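Local coordinates for Oxidored_FMN domain-containing protein ([Pseudomonas] geniculata N1, PDB 6L6J), which probably oxidises the amine 6-hydroxypseudooxynicotine with the help of a bound flavin mononucleotide and a four-iron, four-sulfur cluster, at residues L121-K126 and T184-R189; V523-E528 and V536-L541. All blocks are in the same frame, centred on the assembly; numbering follows the deposited sequence.

Contact 1 (L121-K126 and T184-R189); sequences LSPTTK and TRVNKR
Pro123, Val186 and Thr124 bury the most surface here, where the turn that follows strand 121-122 meets the loop joining helix 177-182 to helix 197-215, in the TIM-barrel part of this NADH:flavin oxidoreductase family member. The Pro123 ring lies against that loop, its CG 4.1 Å from Val186 CG1 and its CB 3.7 Å from Asn187 OD1. That OD1 accepts from Arg189 N at 3.0 Å, an Asx turn, while Asn187 ND2 is held by Tyr193 O and Phe181 O. Thr124 presents both branches: OG1 stands anti to the carbonyl carbon (chi1 -57°) and from there accepts the Lys188 N-H at 3.2 Å (155° at the hydrogen), and CG2 rests 3.9 Å from Lys188 CB. Arg189, its chain bent at chi3, brings NH1 to 3.0 Å from Pro123 O, on a lone pair in the carbonyl plane, although that oxygen is tilted 24° from the guanidinium plane. NH1 also serves Ile140 O, and NH2 forms a salt bridge with Asp191. Replacing Arg189 by an alanine is likely to leave Pro123 O without this donor and Asp191 without its salt-bridge partner. The geometry is consistent with apolar carbons filling the interface and two hydrogen bonds setting its alignment.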
ATOM      1  N   LEU A 121      18.389 -19.169  -8.124  1.00 29.66           N
ATOM      2  CA  LEU A 121      19.141 -20.069  -7.215  1.00 28.68           C
ATOM      3  C   LEU A 121      18.228 -20.532  -6.065  1.00 27.90           C
ATOM      4  O   LEU A 121      17.280 -19.820  -5.720  1.00 27.04           O
ATOM      5  CB  LEU A 121      20.386 -19.334  -6.708  1.00 26.72           C
ATOM      6  CG  LEU A 121      21.198 -18.593  -7.763  1.00 27.78           C
ATOM      7  CD1 LEU A 121      22.277 -17.763  -7.097  1.00 28.24           C
ATOM      8  CD2 LEU A 121      21.814 -19.547  -8.784  1.00 27.78           C
ATOM      9  N   SER A 122      18.523 -21.710  -5.519  1.00 26.52           N
ATOM     10  CA  SER A 122      17.812 -22.326  -4.379  1.00 29.62           C
ATOM     11  C   SER A 122      18.751 -23.323  -3.710  1.00 31.62           C
ATOM     12  O   SER A 122      19.608 -23.888  -4.408  1.00 34.48           O
ATOM     13  CB  SER A 122      16.544 -22.996  -4.843  1.00 30.84           C
ATOM     14  OG  SER A 122      15.875 -23.670  -3.775  1.00 28.09           O
ATOM     15  N   PRO A 123      18.607 -23.573  -2.380  1.00 29.02           N
ATOM     16  CA  PRO A 123      19.265 -24.699  -1.721  1.00 28.90           C
ATOM     17  C   PRO A 123      18.935 -25.994  -2.474  1.00 32.37           C
ATOM     18  O   PRO A 123      19.823 -26.829  -2.602  1.00 33.52           O
ATOM     19  CB  PRO A 123      18.663 -24.735  -0.303  1.00 29.14           C
ATOM     20  CG  PRO A 123      17.426 -23.849  -0.371  1.00 28.52           C
ATOM     21  CD  PRO A 123      17.755 -22.825  -1.441  1.00 29.88           C
ATOM     22  N   THR A 124      17.689 -26.093  -2.972  1.00 33.42           N
ATOM     23  CA  THR A 124      17.092 -27.292  -3.617  1.00 34.72           C
ATOM     24  C   THR A 124      16.105 -26.843  -4.699  1.00 34.80           C
ATOM     25  O   THR A 124      15.300 -25.924  -4.408  1.00 31.73           O
ATOM     26  CB  THR A 124      16.434 -28.185  -2.556  1.00 38.59           C
ATOM     27  OG1 THR A 124      17.477 -28.491  -1.618  1.00 43.50           O
ATOM     28  CG2 THR A 124      15.805 -29.446  -3.123  1.00 35.68           C
ATOM     29  N   THR A 125      16.162 -27.475  -5.884  1.00 34.19           N
ATOM     30  CA  THR A 125      15.400 -27.057  -7.093  1.00 33.52           C
ATOM     31  C   THR A 125      13.906 -27.011  -6.787  1.00 33.42           C
ATOM     32  O   THR A 125      13.361 -27.944  -6.175  1.00 31.32           O
ATOM     33  CB  THR A 125      15.609 -27.960  -8.311  1.00 35.19           C
ATOM     34  OG1 THR A 125      16.985 -27.920  -8.646  1.00 39.12           O
ATOM     35  CG2 THR A 125      14.869 -27.501  -9.549  1.00 38.12           C
ATOM     36  N   LYS A 126      13.281 -25.946  -7.255  1.00 33.55           N
ATOM     37  CA  LYS A 126      11.815 -25.776  -7.284  1.00 33.49           C
ATOM     38  C   LYS A 126      11.527 -24.618  -8.241  1.00 35.30           C
ATOM     39  O   LYS A 126      12.465 -23.838  -8.506  1.00 34.40           O
ATOM     40  CB  LYS A 126      11.303 -25.496  -5.872  1.00 35.24           C
ATOM     41  CG  LYS A 126      11.770 -24.184  -5.241  1.00 34.35           C
ATOM     42  CD  LYS A 126      11.066 -23.836  -3.945  1.00 35.96           C
ATOM     43  CE  LYS A 126       9.550 -23.971  -3.980  1.00 41.03           C
ATOM     44  NZ  LYS A 126       8.894 -22.990  -4.876  1.00 43.08           N
ATOM     45  N   THR A 184      13.203 -25.428   6.313  1.00 37.81           N
ATOM     46  CA  THR A 184      13.201 -26.905   6.085  1.00 38.72           C
ATOM     47  C   THR A 184      12.202 -27.290   5.000  1.00 36.29           C
ATOM     48  O   THR A 184      12.399 -28.357   4.412  1.00 37.60           O
ATOM     49  CB  THR A 184      12.877 -27.726   7.334  1.00 38.42           C
ATOM     50  OG1 THR A 184      11.714 -27.167   7.939  1.00 38.97           O
ATOM     51  CG2 THR A 184      14.029 -27.741   8.313  1.00 43.37           C
ATOM     52  N   ARG A 185      11.187 -26.465   4.746  1.00 36.60           N
ATOM     53  CA  ARG A 185      10.226 -26.699   3.637  1.00 40.71           C
ATOM     54  C   ARG A 185      10.895 -26.489   2.270  1.00 39.22           C
ATOM     55  O   ARG A 185      10.382 -27.039   1.298  1.00 44.91           O
ATOM     56  CB  ARG A 185       8.992 -25.813   3.772  1.00 46.56           C
ATOM     57  CG  ARG A 185       7.778 -26.559   4.308  1.00 54.51           C
ATOM     58  CD  ARG A 185       6.707 -25.554   4.641  1.00 65.24           C
ATOM     59  NE  ARG A 185       5.467 -26.022   5.246  1.00 70.63           N
ATOM     60  CZ  ARG A 185       4.583 -26.819   4.660  1.00 75.20           C
ATOM     61  NH1 ARG A 185       3.471 -27.146   5.302  1.00 80.80           N
ATOM     62  NH2 ARG A 185       4.816 -27.311   3.454  1.00 72.46           N
ATOM     63  N   VAL A 186      11.997 -25.748   2.203  1.00 35.23           N
ATOM     64  CA  VAL A 186      12.728 -25.429   0.941  1.00 35.81           C
ATOM     65  C   VAL A 186      14.097 -26.118   0.936  1.00 34.53           C
ATOM     66  O   VAL A 186      14.471 -26.675  -0.117  1.00 37.52           O
ATOM     67  CB  VAL A 186      12.908 -23.909   0.728  1.00 35.16           C
ATOM     68  CG1 VAL A 186      13.336 -23.614  -0.694  1.00 35.03           C
ATOM     69  CG2 VAL A 186      11.670 -23.095   1.080  1.00 35.92           C
ATOM     70  N   ASN A 187      14.862 -25.999   2.023  1.00 33.32           N
ATOM     71  CA  ASN A 187      16.205 -26.622   2.116  1.00 34.09           C
ATOM     72  C   ASN A 187      16.001 -28.123   2.342  1.00 36.99           C
ATOM     73  O   ASN A 187      15.337 -28.472   3.350  1.00 40.24           O
ATOM     74  CB  ASN A 187      17.069 -25.960   3.188  1.00 33.70           C
ATOM     75  CG  ASN A 187      18.528 -26.347   3.081  1.00 32.47           C
ATOM     76  OD1 ASN A 187      18.860 -27.309   2.399  1.00 34.92           O
ATOM     77  ND2 ASN A 187      19.408 -25.614   3.745  1.00 33.60           N
ATOM     78  N   LYS A 188      16.474 -28.956   1.405  1.00 37.30           N
ATOM     79  CA  LYS A 188      16.426 -30.446   1.489  1.00 40.52           C
ATOM     80  C   LYS A 188      17.846 -31.003   1.358  1.00 38.26           C
ATOM     81  O   LYS A 188      17.988 -32.211   1.108  1.00 36.14           O
ATOM     82  CB  LYS A 188      15.542 -31.052   0.392  1.00 41.85           C
ATOM     83  CG  LYS A 188      14.087 -30.588   0.383  1.00 41.45           C
ATOM     84  CD  LYS A 188      13.273 -31.069   1.545  1.00 41.79           C
ATOM     85  CE  LYS A 188      12.083 -30.173   1.825  1.00 44.22           C
ATOM     86  NZ  LYS A 188      11.219 -30.700   2.912  1.00 42.81           N
ATOM     87  N   ARG A 189      18.845 -30.146   1.548  1.00 35.39           N
ATOM     88  CA  ARG A 189      20.263 -30.487   1.314  1.00 36.65           C
ATOM     89  C   ARG A 189      20.744 -31.463   2.393  1.00 43.25           C
ATOM     90  O   ARG A 189      20.159 -31.483   3.520  1.00 42.48           O
ATOM     91  CB  ARG A 189      21.101 -29.208   1.318  1.00 38.02           C
ATOM     92  CG  ARG A 189      20.746 -28.198   0.234  1.00 34.94           C
ATOM     93  CD  ARG A 189      21.616 -26.977   0.370  1.00 33.67           C
ATOM     94  NE  ARG A 189      22.996 -27.250  -0.033  1.00 34.40           N
ATOM     95  CZ  ARG A 189      23.515 -27.003  -1.233  1.00 32.37           C
ATOM     96  NH1 ARG A 189      22.775 -26.484  -2.199  1.00 32.64           N
ATOM     97  NH2 ARG A 189      24.778 -27.296  -1.471  1.00 29.87           N
TER

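Contact 2 (V523-E528 and V536-L541); sequences VIVYDE and VVADRL
Val523 and Val525 meet Val537, Ala538 and Leu541 without a flat group among them, so the interface has no ring faces or edges to stack. The flat groups of the strand are engaged in other directions: Tyr526, next to Val525 and so pointing to the other face of the sheet, bonds through OH to His494 NE2, and the Asp527 carboxylate takes the amides of Asp529 and Tyr530 on OD1 and the Tyr550 hydroxyl on OD2. Across the interface itself only aliphatic carbons touch. Val525 lies at its middle, with both methyls used. CG1, anti to the backbone N (chi1 -172°), faces Val537 CG2 at 3.3 Å, and CG2 approaches Leu541 CD1 at 3.7 Å and Ala538 CA at 4.2 Å. Leu541 reaches the strand with a single methyl: CD1 is anti to CA (chi2 165°) and also lies 4.0 Å from Val523 CG2, touching both valines. The strand and helix axes approach to 9.2 Å and run nearly antiparallel, at 167°, as expected within a beta-alpha-beta unit, here completed by strand 547-552 in what is assigned by family as the OYE-like second alpha/beta domain. Val548 of that strand touches Val523, Ala538 and Leu541, extending the apolar layer, and Val616 of strand 612-621 adjoins Val525. All five touching residues are buried. Such chemistry implies that helix 533-542 is seated on the sheet by shape and exclusion of water, with Tyr526, Asp527 and Asp539 bonded outside it, the last in salt bridges with Arg435 and Arg543.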
ATOM      1  N   VAL A 523     -28.534 -15.662  -0.185  1.00 42.29           N
ATOM      2  CA  VAL A 523     -28.261 -14.503  -1.081  1.00 40.23           C
ATOM      3  C   VAL A 523     -26.985 -14.802  -1.877  1.00 38.50           C
ATOM      4  O   VAL A 523     -25.978 -15.288  -1.280  1.00 34.04           O
ATOM      5  CB  VAL A 523     -28.191 -13.174  -0.306  1.00 39.86           C
ATOM      6  CG1 VAL A 523     -27.307 -13.281   0.919  1.00 43.62           C
ATOM      7  CG2 VAL A 523     -27.730 -12.026  -1.183  1.00 39.38           C
ATOM      8  N   ILE A 524     -27.071 -14.562  -3.189  1.00 37.00           N
ATOM      9  CA  ILE A 524     -25.925 -14.612  -4.141  1.00 37.33           C
ATOM     10  C   ILE A 524     -25.403 -13.191  -4.354  1.00 34.70           C
ATOM     11  O   ILE A 524     -26.204 -12.296  -4.745  1.00 35.03           O
ATOM     12  CB  ILE A 524     -26.319 -15.271  -5.473  1.00 36.95           C
ATOM     13  CG1 ILE A 524     -26.345 -16.797  -5.334  1.00 38.66           C
ATOM     14  CG2 ILE A 524     -25.383 -14.814  -6.577  1.00 36.40           C
ATOM     15  CD1 ILE A 524     -26.939 -17.517  -6.519  1.00 38.20           C
ATOM     16  N   VAL A 525     -24.113 -12.995  -4.088  1.00 32.74           N
ATOM     17  CA  VAL A 525     -23.387 -11.732  -4.423  1.00 32.41           C
ATOM     18  C   VAL A 525     -22.553 -12.054  -5.644  1.00 29.48           C
ATOM     19  O   VAL A 525     -21.750 -12.986  -5.556  1.00 30.62           O
ATOM     20  CB  VAL A 525     -22.521 -11.201  -3.265  1.00 31.35           C
ATOM     21  CG1 VAL A 525     -21.956  -9.832  -3.567  1.00 30.58           C
ATOM     22  CG2 VAL A 525     -23.306 -11.157  -1.968  1.00 31.75           C
ATOM     23  N   TYR A 526     -22.831 -11.367  -6.751  1.00 30.53           N
ATOM     24  CA  TYR A 526     -22.174 -11.576  -8.067  1.00 28.17           C
ATOM     25  C   TYR A 526     -21.158 -10.457  -8.252  1.00 28.97           C
ATOM     26  O   TYR A 526     -21.558  -9.267  -8.229  1.00 29.23           O
ATOM     27  CB  TYR A 526     -23.225 -11.631  -9.171  1.00 28.45           C
ATOM     28  CG  TYR A 526     -22.721 -12.028 -10.536  1.00 28.68           C
ATOM     29  CD1 TYR A 526     -21.926 -13.149 -10.724  1.00 27.53           C
ATOM     30  CD2 TYR A 526     -23.106 -11.312 -11.659  1.00 27.77           C
ATOM     31  CE1 TYR A 526     -21.506 -13.519 -11.991  1.00 28.04           C
ATOM     32  CE2 TYR A 526     -22.703 -11.676 -12.931  1.00 26.56           C
ATOM     33  CZ  TYR A 526     -21.891 -12.777 -13.094  1.00 27.56           C
ATOM     34  OH  TYR A 526     -21.486 -13.112 -14.352  1.00 31.95           O
ATOM     35  N   ASP A 527     -19.883 -10.843  -8.333  1.00 29.15           N
ATOM     36  CA  ASP A 527     -18.724  -9.924  -8.416  1.00 29.63           C
ATOM     37  C   ASP A 527     -18.199  -9.908  -9.854  1.00 29.24           C
ATOM     38  O   ASP A 527     -17.567 -10.896 -10.258  1.00 27.39           O
ATOM     39  CB  ASP A 527     -17.643 -10.323  -7.414  1.00 30.60           C
ATOM     40  CG  ASP A 527     -16.489  -9.351  -7.386  1.00 30.59           C
ATOM     41  OD1 ASP A 527     -16.679  -8.219  -7.907  1.00 28.65           O
ATOM     42  OD2 ASP A 527     -15.418  -9.736  -6.843  1.00 34.80           O
ATOM     43  N   GLU A 528     -18.495  -8.824 -10.577  1.00 29.92           N
ATOM     44  CA  GLU A 528     -17.883  -8.438 -11.876  1.00 31.50           C
ATOM     45  C   GLU A 528     -17.080  -7.131 -11.705  1.00 33.26           C
ATOM     46  O   GLU A 528     -16.756  -6.499 -12.735  1.00 36.33           O
ATOM     47  CB  GLU A 528     -18.985  -8.236 -12.919  1.00 31.73           C
ATOM     48  CG  GLU A 528     -19.473  -9.527 -13.537  1.00 33.77           C
ATOM     49  CD  GLU A 528     -18.788  -9.881 -14.840  1.00 35.30           C
ATOM     50  OE1 GLU A 528     -18.957  -9.122 -15.809  1.00 37.84           O
ATOM     51  OE2 GLU A 528     -18.076 -10.900 -14.873  1.00 35.07           O
ATOM     52  N   VAL A 536     -17.108  -7.143   0.621  1.00 23.88           N
ATOM     53  CA  VAL A 536     -17.550  -6.347   1.796  1.00 25.69           C
ATOM     54  C   VAL A 536     -19.060  -6.550   1.987  1.00 25.63           C
ATOM     55  O   VAL A 536     -19.483  -6.678   3.151  1.00 25.57           O
ATOM     56  CB  VAL A 536     -17.115  -4.869   1.671  1.00 24.12           C
ATOM     57  CG1 VAL A 536     -17.662  -3.997   2.782  1.00 22.95           C
ATOM     58  CG2 VAL A 536     -15.600  -4.753   1.643  1.00 24.52           C
ATOM     59  N   VAL A 537     -19.850  -6.601   0.912  1.00 26.70           N
ATOM     60  CA  VAL A 537     -21.332  -6.737   1.051  1.00 27.62           C
ATOM     61  C   VAL A 537     -21.588  -8.147   1.583  1.00 26.50           C
ATOM     62  O   VAL A 537     -22.347  -8.274   2.541  1.00 25.95           O
ATOM     63  CB  VAL A 537     -22.143  -6.400  -0.219  1.00 26.55           C
ATOM     64  CG1 VAL A 537     -21.868  -4.998  -0.720  1.00 27.71           C
ATOM     65  CG2 VAL A 537     -21.934  -7.374  -1.329  1.00 28.91           C
ATOM     66  N   ALA A 538     -20.880  -9.137   1.053  1.00 27.79           N
ATOM     67  CA  ALA A 538     -20.950 -10.551   1.491  1.00 28.45           C
ATOM     68  C   ALA A 538     -20.803 -10.600   3.011  1.00 30.63           C
ATOM     69  O   ALA A 538     -21.693 -11.133   3.690  1.00 31.15           O
ATOM     70  CB  ALA A 538     -19.874 -11.365   0.806  1.00 28.66           C
ATOM     71  N   ASP A 539     -19.722 -10.001   3.518  1.00 34.70           N
ATOM     72  CA  ASP A 539     -19.389  -9.945   4.961  1.00 34.03           C
ATOM     73  C   ASP A 539     -20.569  -9.326   5.705  1.00 33.83           C
ATOM     74  O   ASP A 539     -21.060  -9.951   6.640  1.00 37.72           O
ATOM     75  CB  ASP A 539     -18.103  -9.163   5.210  1.00 36.23           C
ATOM     76  CG  ASP A 539     -17.404  -9.563   6.494  1.00 40.59           C
ATOM     77  OD1 ASP A 539     -18.080  -9.624   7.538  1.00 43.47           O
ATOM     78  OD2 ASP A 539     -16.203  -9.862   6.430  1.00 42.10           O
ATOM     79  N   ARG A 540     -20.999  -8.143   5.282  1.00 32.13           N
ATOM     80  CA  ARG A 540     -22.151  -7.411   5.864  1.00 31.57           C
ATOM     81  C   ARG A 540     -23.352  -8.350   5.956  1.00 31.71           C
ATOM     82  O   ARG A 540     -24.028  -8.344   7.004  1.00 33.89           O
ATOM     83  CB  ARG A 540     -22.480  -6.198   4.994  1.00 34.58           C
ATOM     84  CG  ARG A 540     -23.664  -5.380   5.473  1.00 37.52           C
ATOM     85  CD  ARG A 540     -23.281  -4.525   6.656  1.00 43.52           C
ATOM     86  NE  ARG A 540     -24.402  -3.675   7.038  1.00 48.99           N
ATOM     87  CZ  ARG A 540     -25.298  -3.960   7.992  1.00 51.83           C
ATOM     88  NH1 ARG A 540     -25.207  -5.085   8.701  1.00 43.54           N
ATOM     89  NH2 ARG A 540     -26.272  -3.085   8.231  1.00 50.78           N
ATOM     90  N   LEU A 541     -23.597  -9.124   4.895  1.00 30.38           N
ATOM     91  CA  LEU A 541     -24.811  -9.956   4.727  1.00 29.42           C
ATOM     92  C   LEU A 541     -24.718 -11.215   5.584  1.00 32.64           C
ATOM     93  O   LEU A 541     -25.752 -11.619   6.174  1.00 35.93           O
ATOM     94  CB  LEU A 541     -24.958 -10.342   3.261  1.00 29.47           C
ATOM     95  CG  LEU A 541     -25.432  -9.246   2.312  1.00 27.76           C
ATOM     96  CD1 LEU A 541     -25.182  -9.678   0.878  1.00 27.54           C
ATOM     97  CD2 LEU A 541     -26.910  -8.931   2.521  1.00 27.99           C
TER

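Overall arrangement
The two contacts lie in different parts of the protein, the flavin-oxidoreductase barrel region and the OYE-like alpha/beta domain, and share no element: their centres are 41 Å apart and their nearest atoms about 26 Å. Contact 1 is partly buried, its centre about 31 Å from that of the chain, and joins a short strand and its turn to the loop between helices 177-182 and 197-215, on the barrel's periphery. Contact 2 is wholly buried and joins a strand to the next helix. The chemistry follows this difference: contact 1 combines hydrogen bonds involving loop backbone with apolar carbons, whereas contact 2, with backbones paired in sheet and helix, uses aliphatic groups alone.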